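Local coordinates for peroxisomal acyl-coenzyme A oxidase 1 (Arabidopsis thaliana, PDB 1W07), which catalyses the FAD-dependent, oxygen-consuming desaturation of long- and medium-chain acyl-CoAs to 2-trans-enoyl-CoAs in peroxisomal beta-oxidation, releasing hydrogen peroxide, at residues B[41-46]-B[608-613]; B[439-444]-B[456-461]; B[462-467]-B[486-491]. The protein carries 1 engineered substitution. One frame throughout, in Å; residues are numbered along the deposited sequence.

Interaction 1. Residues B[41-46]-B[608-613]; sequences LVASDP and NYTDHY
T610 OG1, 4.3 Å from A43 CB across the contact, accepts a hydrogen bond from Y613 N at 3.0 Å, with an N-H...O angle of 157°. This is an N-cap: T610 stands just before the short helix 611-614 and closes its first turn. The contact sets that turn against the C-terminal part of helix 29-43. It thereby joins the N-terminal part of the acyl-CoA oxidase fold to its C-terminal part, away from the flavin. H612 does most of the touching. Its CG lies anti to the backbone N (chi1 173°), which places the imidazole with one face against A43. A43 CA lies 3.8 Å from the H612 ring centroid and 18° off the normal, a CH-pi contact. A43 CB meets H612 CB at 3.5 Å, so the alanine covers both the ring and the root of the side chain. The imidazole is also held at its polar end, where NE2 is hydrogen-bonded to F48 O. V42 is buried, and it also packs on L89 and F92 of helix 83-93. Its side chain crosses that of H612 at about a right angle, and V42 CG1 reaches H612 CE1 at 4.0 Å.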
ATOM      1  N   LEU B  41      30.023  -8.015   8.233  1.00 24.11           N
ATOM      2  CA  LEU B  41      30.137  -8.610   9.560  1.00 26.89           C
ATOM      3  C   LEU B  41      28.788  -9.165  10.033  1.00 25.59           C
ATOM      4  O   LEU B  41      28.723 -10.231  10.647  1.00 27.52           O
ATOM      5  CB  LEU B  41      30.626  -7.560  10.551  1.00 29.60           C
ATOM      6  CG  LEU B  41      30.817  -8.047  11.983  1.00 34.55           C
ATOM      7  CD1 LEU B  41      31.969  -9.042  12.028  1.00 36.58           C
ATOM      8  CD2 LEU B  41      31.091  -6.865  12.893  1.00 37.15           C
ATOM      9  N   VAL B  42      27.708  -8.440   9.749  1.00 23.97           N
ATOM     10  CA  VAL B  42      26.382  -8.886  10.159  1.00 19.76           C
ATOM     11  C   VAL B  42      25.906 -10.048   9.299  1.00 19.17           C
ATOM     12  O   VAL B  42      25.392 -11.041   9.817  1.00 19.74           O
ATOM     13  CB  VAL B  42      25.344  -7.729  10.082  1.00 19.43           C
ATOM     14  CG1 VAL B  42      23.931  -8.264  10.349  1.00 15.29           C
ATOM     15  CG2 VAL B  42      25.682  -6.672  11.107  1.00 17.05           C
ATOM     16  N   ALA B  43      26.082  -9.922   7.986  1.00 17.11           N
ATOM     17  CA  ALA B  43      25.643 -10.951   7.052  1.00 19.91           C
ATOM     18  C   ALA B  43      26.263 -12.316   7.313  1.00 21.66           C
ATOM     19  O   ALA B  43      25.616 -13.348   7.150  1.00 21.51           O
ATOM     20  CB  ALA B  43      25.933 -10.506   5.617  1.00 18.74           C
ATOM     21  N   SER B  44      27.523 -12.318   7.722  1.00 22.31           N
ATOM     22  CA  SER B  44      28.231 -13.559   7.988  1.00 26.20           C
ATOM     23  C   SER B  44      27.928 -14.196   9.347  1.00 25.27           C
ATOM     24  O   SER B  44      28.344 -15.324   9.591  1.00 27.24           O
ATOM     25  CB  SER B  44      29.739 -13.318   7.860  1.00 25.73           C
ATOM     26  OG  SER B  44      30.177 -12.375   8.830  1.00 29.99           O
ATOM     27  N   ASP B  45      27.207 -13.501  10.224  1.00 23.77           N
ATOM     28  CA  ASP B  45      26.894 -14.038  11.567  1.00 23.34           C
ATOM     29  C   ASP B  45      25.559 -14.794  11.585  1.00 24.00           C
ATOM     30  O   ASP B  45      24.506 -14.219  11.337  1.00 25.07           O
ATOM     31  CB  ASP B  45      26.853 -12.902  12.595  1.00 21.61           C
ATOM     32  CG  ASP B  45      26.953 -13.396  14.040  1.00 23.37           C
ATOM     33  OD1 ASP B  45      26.418 -14.483  14.352  1.00 20.00           O
ATOM     34  OD2 ASP B  45      27.545 -12.675  14.876  1.00 24.56           O
ATOM     35  N   PRO B  46      25.590 -16.099  11.897  1.00 23.93           N
ATOM     36  CA  PRO B  46      24.383 -16.935  11.947  1.00 25.32           C
ATOM     37  C   PRO B  46      23.289 -16.394  12.867  1.00 22.08           C
ATOM     38  O   PRO B  46      22.102 -16.544  12.589  1.00 21.78           O
ATOM     39  CB  PRO B  46      24.915 -18.280  12.436  1.00 26.85           C
ATOM     40  CG  PRO B  46      26.321 -18.292  11.931  1.00 27.71           C
ATOM     41  CD  PRO B  46      26.785 -16.896  12.223  1.00 27.20           C
ATOM     42  N   ASN B 608      25.079  -0.773  -2.773  1.00 15.47           N
ATOM     43  CA  ASN B 608      25.998  -1.702  -2.128  1.00 17.97           C
ATOM     44  C   ASN B 608      25.364  -2.600  -1.062  1.00 17.34           C
ATOM     45  O   ASN B 608      25.997  -2.932  -0.057  1.00 17.93           O
ATOM     46  CB  ASN B 608      27.169  -0.929  -1.519  1.00 18.02           C
ATOM     47  CG  ASN B 608      28.323  -1.822  -1.183  1.00 19.97           C
ATOM     48  OD1 ASN B 608      28.746  -2.621  -2.011  1.00 20.32           O
ATOM     49  ND2 ASN B 608      28.845  -1.700   0.032  1.00 20.65           N
ATOM     50  N   TYR B 609      24.117  -2.997  -1.287  1.00 15.15           N
ATOM     51  CA  TYR B 609      23.397  -3.852  -0.347  1.00 14.87           C
ATOM     52  C   TYR B 609      23.786  -5.317  -0.490  1.00 14.08           C
ATOM     53  O   TYR B 609      23.957  -5.808  -1.610  1.00 15.61           O
ATOM     54  CB  TYR B 609      21.884  -3.714  -0.574  1.00 12.74           C
ATOM     55  CG  TYR B 609      21.295  -2.396  -0.133  1.00 13.52           C
ATOM     56  CD1 TYR B 609      20.233  -1.821  -0.829  1.00 13.92           C
ATOM     57  CD2 TYR B 609      21.777  -1.729   1.001  1.00 15.68           C
ATOM     58  CE1 TYR B 609      19.659  -0.609  -0.413  1.00 15.87           C
ATOM     59  CE2 TYR B 609      21.205  -0.508   1.425  1.00 16.60           C
ATOM     60  CZ  TYR B 609      20.144   0.038   0.706  1.00 17.80           C
ATOM     61  OH  TYR B 609      19.541   1.222   1.103  1.00 17.45           O
ATOM     62  N   THR B 610      23.923  -6.014   0.636  1.00 15.31           N
ATOM     63  CA  THR B 610      24.263  -7.437   0.615  1.00 17.56           C
ATOM     64  C   THR B 610      22.937  -8.180   0.415  1.00 19.14           C
ATOM     65  O   THR B 610      21.867  -7.617   0.667  1.00 15.87           O
ATOM     66  CB  THR B 610      24.843  -7.922   1.969  1.00 20.30           C
ATOM     67  OG1 THR B 610      23.834  -7.795   2.983  1.00 19.65           O
ATOM     68  CG2 THR B 610      26.094  -7.112   2.369  1.00 18.69           C
ATOM     69  N   ASP B 611      22.990  -9.431  -0.032  1.00 16.71           N
ATOM     70  CA  ASP B 611      21.766 -10.199  -0.219  1.00 16.42           C
ATOM     71  C   ASP B 611      21.121 -10.433   1.137  1.00 18.96           C
ATOM     72  O   ASP B 611      19.890 -10.492   1.258  1.00 17.61           O
ATOM     73  CB  ASP B 611      22.061 -11.546  -0.875  1.00 18.99           C
ATOM     74  CG  ASP B 611      22.172 -11.450  -2.385  1.00 17.29           C
ATOM     75  OD1 ASP B 611      21.725 -10.436  -2.960  1.00 19.24           O
ATOM     76  OD2 ASP B 611      22.691 -12.402  -2.990  1.00 18.96           O
ATOM     77  N   HIS B 612      21.955 -10.577   2.164  1.00 17.36           N
ATOM     78  CA  HIS B 612      21.444 -10.798   3.510  1.00 19.14           C
ATOM     79  C   HIS B 612      20.571  -9.625   3.945  1.00 18.34           C
ATOM     80  O   HIS B 612      19.492  -9.828   4.502  1.00 16.88           O
ATOM     81  CB  HIS B 612      22.596 -10.983   4.504  1.00 19.55           C
ATOM     82  CG  HIS B 612      22.160 -11.050   5.934  1.00 18.75           C
ATOM     83  ND1 HIS B 612      21.902  -9.923   6.684  1.00 19.97           N
ATOM     84  CD2 HIS B 612      21.916 -12.106   6.746  1.00 21.59           C
ATOM     85  CE1 HIS B 612      21.521 -10.282   7.898  1.00 20.95           C
ATOM     86  NE2 HIS B 612      21.519 -11.601   7.961  1.00 21.99           N
ATOM     87  N   TYR B 613      21.030  -8.402   3.683  1.00 17.63           N
ATOM     88  CA  TYR B 613      20.275  -7.212   4.082  1.00 16.82           C
ATOM     89  C   TYR B 613      18.997  -7.055   3.258  1.00 17.53           C
ATOM     90  O   TYR B 613      17.925  -6.759   3.801  1.00 17.71           O
ATOM     91  CB  TYR B 613      21.128  -5.958   3.925  1.00 13.89           C
ATOM     92  CG  TYR B 613      20.451  -4.699   4.421  1.00 18.67           C
ATOM     93  CD1 TYR B 613      20.125  -4.546   5.769  1.00 16.47           C
ATOM     94  CD2 TYR B 613      20.135  -3.664   3.543  1.00 18.38           C
ATOM     95  CE1 TYR B 613      19.509  -3.392   6.228  1.00 17.80           C
ATOM     96  CE2 TYR B 613      19.523  -2.513   3.987  1.00 16.72           C
ATOM     97  CZ  TYR B 613      19.216  -2.378   5.326  1.00 18.35           C
ATOM     98  OH  TYR B 613      18.666  -1.202   5.749  1.00 16.68           O
TER

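Interaction 2. Residues B[439-444]-B[456-461]; sequences MKTVAQ and AYMGRA
This is a small apolar contact between the last turns of helix 427-443 and the 3-10 turn that follows it. It consists of one methionine, M458, laid against T441 and V442. No hydrogen bond crosses between the segments. M458 CE meets V442 CG2 at 3.6 Å, and M458 SD meets T441 CG2 at 3.9 Å. The thioether end is thus shared by two neighbouring residues of the helix. M458 runs extended through its CB-CG bond (chi2 -178°) and bends at the sulfur (chi3 89°), where the methyl turns to V442. Both helix side chains cross the methionine at about a right angle. In the helical C-terminal part of the acyl-CoA oxidase fold, the chain leaves helix 427-443, passes through a loop and a 3-10 turn, and enters the short helix 461-464. The backbones stay apart, with the closest CA atoms, V442 and M458, 7.7 Å from each other. T441 turns its methyl to the sulfur, while its OG1 is hydrogen-bonded to F437 O, one turn back in its own helix. M458 is buried, and its CG also lies over one face of the adjacent Y457 ring, 3.5 Å above the plane and offset toward the rim.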
ATOM      1  N   MET B 439       1.411  30.577   4.978  1.00 24.94           N
ATOM      2  CA  MET B 439       0.406  31.635   5.027  1.00 26.06           C
ATOM      3  C   MET B 439       0.936  32.858   5.768  1.00 27.69           C
ATOM      4  O   MET B 439       0.681  33.990   5.360  1.00 28.80           O
ATOM      5  CB  MET B 439      -0.878  31.130   5.692  1.00 23.81           C
ATOM      6  CG  MET B 439      -1.660  30.108   4.866  1.00 22.13           C
ATOM      7  SD  MET B 439      -2.129  30.675   3.212  1.00 26.13           S
ATOM      8  CE  MET B 439      -0.812  29.905   2.205  1.00 19.47           C
ATOM      9  N   LYS B 440       1.675  32.637   6.851  1.00 30.18           N
ATOM     10  CA  LYS B 440       2.249  33.748   7.599  1.00 32.82           C
ATOM     11  C   LYS B 440       3.320  34.453   6.771  1.00 33.65           C
ATOM     12  O   LYS B 440       3.413  35.671   6.775  1.00 34.52           O
ATOM     13  CB  LYS B 440       2.858  33.257   8.917  1.00 33.42           C
ATOM     14  CG  LYS B 440       1.830  32.898   9.967  1.00 36.39           C
ATOM     15  CD  LYS B 440       2.471  32.464  11.283  1.00 40.09           C
ATOM     16  CE  LYS B 440       3.327  33.563  11.910  1.00 40.74           C
ATOM     17  NZ  LYS B 440       3.890  33.133  13.227  1.00 42.69           N
ATOM     18  N   THR B 441       4.127  33.677   6.060  1.00 35.58           N
ATOM     19  CA  THR B 441       5.189  34.236   5.232  1.00 36.20           C
ATOM     20  C   THR B 441       4.574  35.106   4.147  1.00 36.42           C
ATOM     21  O   THR B 441       5.099  36.171   3.810  1.00 37.21           O
ATOM     22  CB  THR B 441       6.034  33.123   4.579  1.00 34.85           C
ATOM     23  OG1 THR B 441       6.572  32.295   5.611  1.00 37.70           O
ATOM     24  CG2 THR B 441       7.176  33.712   3.751  1.00 33.22           C
ATOM     25  N   VAL B 442       3.458  34.647   3.600  1.00 36.90           N
ATOM     26  CA  VAL B 442       2.764  35.397   2.567  1.00 39.46           C
ATOM     27  C   VAL B 442       2.191  36.665   3.185  1.00 41.76           C
ATOM     28  O   VAL B 442       2.229  37.731   2.571  1.00 42.59           O
ATOM     29  CB  VAL B 442       1.611  34.580   1.954  1.00 39.33           C
ATOM     30  CG1 VAL B 442       0.790  35.465   1.023  1.00 38.34           C
ATOM     31  CG2 VAL B 442       2.169  33.375   1.203  1.00 38.11           C
ATOM     32  N   ALA B 443       1.670  36.539   4.405  1.00 40.90           N
ATOM     33  CA  ALA B 443       1.087  37.668   5.123  1.00 43.88           C
ATOM     34  C   ALA B 443       2.118  38.776   5.255  1.00 44.02           C
ATOM     35  O   ALA B 443       1.795  39.959   5.157  1.00 45.20           O
ATOM     36  CB  ALA B 443       0.604  37.222   6.507  1.00 42.25           C
ATOM     37  N   GLN B 444       3.365  38.383   5.478  1.00 45.30           N
ATOM     38  CA  GLN B 444       4.454  39.338   5.599  1.00 45.91           C
ATOM     39  C   GLN B 444       4.964  39.587   4.178  1.00 46.89           C
ATOM     40  O   GLN B 444       5.886  38.927   3.704  1.00 48.97           O
ATOM     41  CB  GLN B 444       5.531  38.747   6.502  1.00 47.38           C
ATOM     42  CG  GLN B 444       4.964  38.360   7.865  1.00 50.70           C
ATOM     43  CD  GLN B 444       5.893  37.489   8.680  1.00 52.92           C
ATOM     44  OE1 GLN B 444       5.527  37.015   9.755  1.00 55.98           O
ATOM     45  NE2 GLN B 444       7.095  37.271   8.176  1.00 56.31           N
ATOM     46  N   ALA B 456      12.868  32.107   0.100  1.00 39.01           N
ATOM     47  CA  ALA B 456      13.392  33.304  -0.547  1.00 39.66           C
ATOM     48  C   ALA B 456      12.673  33.575  -1.865  1.00 39.14           C
ATOM     49  O   ALA B 456      12.376  34.725  -2.199  1.00 38.08           O
ATOM     50  CB  ALA B 456      14.887  33.149  -0.788  1.00 39.36           C
ATOM     51  N   TYR B 457      12.383  32.513  -2.608  1.00 37.26           N
ATOM     52  CA  TYR B 457      11.705  32.661  -3.886  1.00 35.51           C
ATOM     53  C   TYR B 457      10.382  33.379  -3.725  1.00 37.33           C
ATOM     54  O   TYR B 457       9.919  34.061  -4.637  1.00 39.32           O
ATOM     55  CB  TYR B 457      11.470  31.284  -4.520  1.00 35.17           C
ATOM     56  CG  TYR B 457      10.372  30.469  -3.859  1.00 32.70           C
ATOM     57  CD1 TYR B 457       9.094  30.393  -4.417  1.00 31.81           C
ATOM     58  CD2 TYR B 457      10.611  29.777  -2.674  1.00 32.87           C
ATOM     59  CE1 TYR B 457       8.078  29.644  -3.810  1.00 30.83           C
ATOM     60  CE2 TYR B 457       9.603  29.025  -2.053  1.00 33.16           C
ATOM     61  CZ  TYR B 457       8.341  28.964  -2.626  1.00 32.80           C
ATOM     62  OH  TYR B 457       7.350  28.241  -1.997  1.00 32.17           O
ATOM     63  N   MET B 458       9.768  33.214  -2.559  1.00 39.53           N
ATOM     64  CA  MET B 458       8.479  33.842  -2.302  1.00 42.66           C
ATOM     65  C   MET B 458       8.617  35.354  -2.323  1.00 43.40           C
ATOM     66  O   MET B 458       7.622  36.072  -2.313  1.00 43.59           O
ATOM     67  CB  MET B 458       7.915  33.380  -0.954  1.00 42.19           C
ATOM     68  CG  MET B 458       7.613  31.885  -0.894  1.00 43.38           C
ATOM     69  SD  MET B 458       6.909  31.356   0.682  1.00 42.36           S
ATOM     70  CE  MET B 458       5.132  31.601   0.337  1.00 35.96           C
ATOM     71  N   GLY B 459       9.858  35.828  -2.359  1.00 44.59           N
ATOM     72  CA  GLY B 459      10.106  37.256  -2.398  1.00 48.49           C
ATOM     73  C   GLY B 459      10.047  37.782  -3.821  1.00 48.63           C
ATOM     74  O   GLY B 459       9.651  38.923  -4.061  1.00 50.05           O
ATOM     75  N   ARG B 460      10.442  36.942  -4.772  1.00 48.53           N
ATOM     76  CA  ARG B 460      10.441  37.320  -6.175  1.00 47.21           C
ATOM     77  C   ARG B 460       9.093  37.038  -6.830  1.00 47.81           C
ATOM     78  O   ARG B 460       9.031  36.611  -7.989  1.00 47.23           O
ATOM     79  CB  ARG B 460      11.555  36.574  -6.920  1.00 48.31           C
ATOM     80  CG  ARG B 460      12.949  36.996  -6.483  1.00 50.09           C
ATOM     81  CD  ARG B 460      14.061  36.280  -7.246  1.00 51.60           C
ATOM     82  NE  ARG B 460      14.437  34.997  -6.655  1.00 52.86           N
ATOM     83  CZ  ARG B 460      13.791  33.852  -6.852  1.00 52.64           C
ATOM     84  NH1 ARG B 460      12.720  33.812  -7.634  1.00 52.91           N
ATOM     85  NH2 ARG B 460      14.224  32.743  -6.269  1.00 51.04           N
ATOM     86  N   ALA B 461       8.015  37.288  -6.093  1.00 46.28           N
ATOM     87  CA  ALA B 461       6.661  37.070  -6.589  1.00 46.69           C
ATOM     88  C   ALA B 461       6.361  37.941  -7.812  1.00 48.03           C
ATOM     89  O   ALA B 461       5.341  37.762  -8.484  1.00 45.85           O
ATOM     90  CB  ALA B 461       5.653  37.366  -5.479  1.00 46.98           C
TER

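Interaction 3. Residues B[462-467]-B[486-491]; sequences AHLLQC and AFEARA
L464 and C467 both come to the methyl of A489. The carbonyl oxygen L464 O is 3.7 Å from A489 CB. The contact lays a short helix end and the turn after it on a long helix, in the C-terminal helical region of the acyl-CoA oxidase fold. Helix 461-464 ends here, and its exit turn rests on helix 480-503. The backbones come close, with the CA atoms of L464 and A489 4.9 Å apart. The small side chain of A489 allows this approach.

L464 is buried and points toward the long helix. Its CG lies beside the backbone N (chi1 -72°), and one branch, CD1, extends the chain further. The other branch, CD2, does the touching. It rests beside the backbone of the long helix, 4.1 Å from A489 N. It also lies 4.1 Å from E488 OE1, a plain van der Waals contact. The base of the glutamate is about as near, with E488 CB 4.2 Å from L464 CD2. The leucine side chain runs aslant to that of E488. The glutamate is extended beyond CG (chi2 -179°), so its carboxylate stands out from the helix past the leucine methyl. OE1 also forms a long, weak ion pair with R460.

C467 has SG between its backbone N and its carbonyl carbon (chi1 57°). This conformation turns the sulfur toward A489. SG is also bonded to C576 SG in a disulfide, and that cysteine lies between helices 568-572 and 579-596. The cross-link ties the turn to a distant part of the chain. Within the contact, C467 SG rests 3.8 Å from A489 CB.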
ATOM      1  N   ALA B 462       7.265  38.878  -8.086  1.00 49.00           N
ATOM      2  CA  ALA B 462       7.134  39.799  -9.211  1.00 50.47           C
ATOM      3  C   ALA B 462       6.981  39.074 -10.536  1.00 51.12           C
ATOM      4  O   ALA B 462       5.884  39.020 -11.094  1.00 53.64           O
ATOM      5  CB  ALA B 462       8.348  40.723  -9.262  1.00 49.46           C
ATOM      6  N   HIS B 463       8.078  38.516 -11.048  1.00 51.72           N
ATOM      7  CA  HIS B 463       8.032  37.796 -12.316  1.00 51.38           C
ATOM      8  C   HIS B 463       7.456  36.402 -12.160  1.00 51.06           C
ATOM      9  O   HIS B 463       6.944  35.832 -13.122  1.00 53.03           O
ATOM     10  CB  HIS B 463       9.423  37.693 -12.940  1.00 52.87           C
ATOM     11  CG  HIS B 463       9.644  38.650 -14.075  1.00 53.48           C
ATOM     12  ND1 HIS B 463       8.775  38.753 -15.136  1.00 52.24           N
ATOM     13  CD2 HIS B 463      10.639  39.538 -14.313  1.00 52.66           C
ATOM     14  CE1 HIS B 463       9.219  39.664 -15.982  1.00 52.38           C
ATOM     15  NE2 HIS B 463      10.352  40.156 -15.508  1.00 52.96           N
ATOM     16  N   LEU B 464       7.544  35.855 -10.951  1.00 50.73           N
ATOM     17  CA  LEU B 464       7.029  34.517 -10.687  1.00 49.29           C
ATOM     18  C   LEU B 464       5.526  34.420 -10.915  1.00 49.62           C
ATOM     19  O   LEU B 464       5.069  33.588 -11.702  1.00 49.97           O
ATOM     20  CB  LEU B 464       7.387  34.088  -9.260  1.00 46.66           C
ATOM     21  CG  LEU B 464       8.878  33.766  -9.067  1.00 45.49           C
ATOM     22  CD1 LEU B 464       9.161  33.459  -7.612  1.00 45.24           C
ATOM     23  CD2 LEU B 464       9.278  32.587  -9.951  1.00 44.48           C
ATOM     24  N   LEU B 465       4.755  35.273 -10.244  1.00 49.33           N
ATOM     25  CA  LEU B 465       3.300  35.257 -10.394  1.00 50.68           C
ATOM     26  C   LEU B 465       2.832  35.829 -11.726  1.00 51.33           C
ATOM     27  O   LEU B 465       1.653  36.140 -11.897  1.00 52.73           O
ATOM     28  CB  LEU B 465       2.636  36.023  -9.245  1.00 50.32           C
ATOM     29  CG  LEU B 465       2.499  35.266  -7.916  1.00 50.74           C
ATOM     30  CD1 LEU B 465       1.862  36.177  -6.879  1.00 50.53           C
ATOM     31  CD2 LEU B 465       1.657  34.007  -8.120  1.00 50.04           C
ATOM     32  N   GLN B 466       3.754  35.960 -12.671  1.00 51.79           N
ATOM     33  CA  GLN B 466       3.411  36.491 -13.983  1.00 52.13           C
ATOM     34  C   GLN B 466       4.432  36.067 -15.034  1.00 51.68           C
ATOM     35  O   GLN B 466       4.715  36.829 -15.962  1.00 51.67           O
ATOM     36  CB  GLN B 466       3.324  38.017 -13.918  1.00 52.59           C
ATOM     37  N   CYS B 467       4.975  34.856 -14.896  1.00 51.83           N
ATOM     38  CA  CYS B 467       5.968  34.380 -15.851  1.00 50.43           C
ATOM     39  C   CYS B 467       5.437  33.611 -17.041  1.00 50.94           C
ATOM     40  O   CYS B 467       4.248  33.319 -17.149  1.00 52.12           O
ATOM     41  CB  CYS B 467       7.051  33.521 -15.180  1.00 51.91           C
ATOM     42  SG  CYS B 467       6.625  32.016 -14.226  1.00 56.71           S
ATOM     43  N   ALA B 486       9.740  27.150 -12.848  1.00 22.96           N
ATOM     44  CA  ALA B 486       8.450  26.479 -12.941  1.00 21.89           C
ATOM     45  C   ALA B 486       7.938  26.023 -11.575  1.00 20.30           C
ATOM     46  O   ALA B 486       6.782  26.276 -11.234  1.00 18.66           O
ATOM     47  CB  ALA B 486       8.554  25.292 -13.868  1.00 23.24           C
ATOM     48  N   PHE B 487       8.783  25.348 -10.793  1.00 21.94           N
ATOM     49  CA  PHE B 487       8.369  24.869  -9.466  1.00 21.89           C
ATOM     50  C   PHE B 487       8.142  25.992  -8.448  1.00 22.15           C
ATOM     51  O   PHE B 487       7.246  25.898  -7.613  1.00 23.06           O
ATOM     52  CB  PHE B 487       9.390  23.875  -8.900  1.00 23.13           C
ATOM     53  CG  PHE B 487       9.197  22.461  -9.386  1.00 22.08           C
ATOM     54  CD1 PHE B 487       9.502  22.107 -10.696  1.00 21.96           C
ATOM     55  CD2 PHE B 487       8.681  21.490  -8.533  1.00 22.48           C
ATOM     56  CE1 PHE B 487       9.293  20.809 -11.152  1.00 19.38           C
ATOM     57  CE2 PHE B 487       8.470  20.190  -8.973  1.00 21.84           C
ATOM     58  CZ  PHE B 487       8.775  19.849 -10.290  1.00 23.36           C
ATOM     59  N   GLU B 488       8.954  27.044  -8.505  1.00 22.93           N
ATOM     60  CA  GLU B 488       8.795  28.162  -7.574  1.00 26.17           C
ATOM     61  C   GLU B 488       7.485  28.880  -7.875  1.00 27.25           C
ATOM     62  O   GLU B 488       6.708  29.175  -6.973  1.00 28.51           O
ATOM     63  CB  GLU B 488       9.971  29.142  -7.679  1.00 25.61           C
ATOM     64  CG  GLU B 488      11.324  28.553  -7.304  1.00 25.98           C
ATOM     65  CD  GLU B 488      12.446  29.568  -7.392  1.00 28.59           C
ATOM     66  OE1 GLU B 488      12.344  30.486  -8.229  1.00 31.51           O
ATOM     67  OE2 GLU B 488      13.438  29.439  -6.646  1.00 30.94           O
ATOM     68  N   ALA B 489       7.238  29.146  -9.151  1.00 28.56           N
ATOM     69  CA  ALA B 489       6.005  29.810  -9.561  1.00 29.69           C
ATOM     70  C   ALA B 489       4.775  28.992  -9.171  1.00 30.15           C
ATOM     71  O   ALA B 489       3.807  29.519  -8.625  1.00 31.11           O
ATOM     72  CB  ALA B 489       6.013  30.034 -11.065  1.00 31.83           C
ATOM     73  N   ARG B 490       4.814  27.699  -9.458  1.00 26.88           N
ATOM     74  CA  ARG B 490       3.705  26.816  -9.134  1.00 26.51           C
ATOM     75  C   ARG B 490       3.386  26.808  -7.635  1.00 24.88           C
ATOM     76  O   ARG B 490       2.221  26.877  -7.238  1.00 26.07           O
ATOM     77  CB  ARG B 490       4.026  25.402  -9.635  1.00 26.96           C
ATOM     78  CG  ARG B 490       3.088  24.326  -9.136  1.00 28.78           C
ATOM     79  CD  ARG B 490       3.813  23.399  -8.175  1.00 29.62           C
ATOM     80  NE  ARG B 490       2.987  22.251  -7.773  1.00 26.93           N
ATOM     81  CZ  ARG B 490       3.496  21.114  -7.305  1.00 24.54           C
ATOM     82  NH1 ARG B 490       4.816  20.975  -7.193  1.00 20.28           N
ATOM     83  NH2 ARG B 490       2.698  20.121  -6.957  1.00 21.50           N
ATOM     84  N   ALA B 491       4.422  26.740  -6.807  1.00 23.59           N
ATOM     85  CA  ALA B 491       4.253  26.733  -5.356  1.00 23.40           C
ATOM     86  C   ALA B 491       3.754  28.084  -4.845  1.00 26.18           C
ATOM     87  O   ALA B 491       2.789  28.156  -4.085  1.00 25.07           O
ATOM     88  CB  ALA B 491       5.567  26.386  -4.682  1.00 20.79           C
TER

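Interactions 2 and 3 are neighbours, with centres about 12 Å apart, and follow one another along the chain. Y457 of 456-461 joins them directly. Its CB lies 3.4 Å from E488 OE2, and Y457 OH packs 3.7 Å from A491 CB. Helix 480-503 thus receives both the 3-10 turn and the exit of helix 461-464. Interaction 1 lies on the opposite side of the chain's centre, its own centre about 49 Å from that of interaction 2 and about 48 Å from that of interaction 3. The nearest atoms of interactions 1 and 3 are about 24 Å apart. The segments of interaction 1 span the sequence that holds the other two. All three lie away from the FAD-binding and active-site residues.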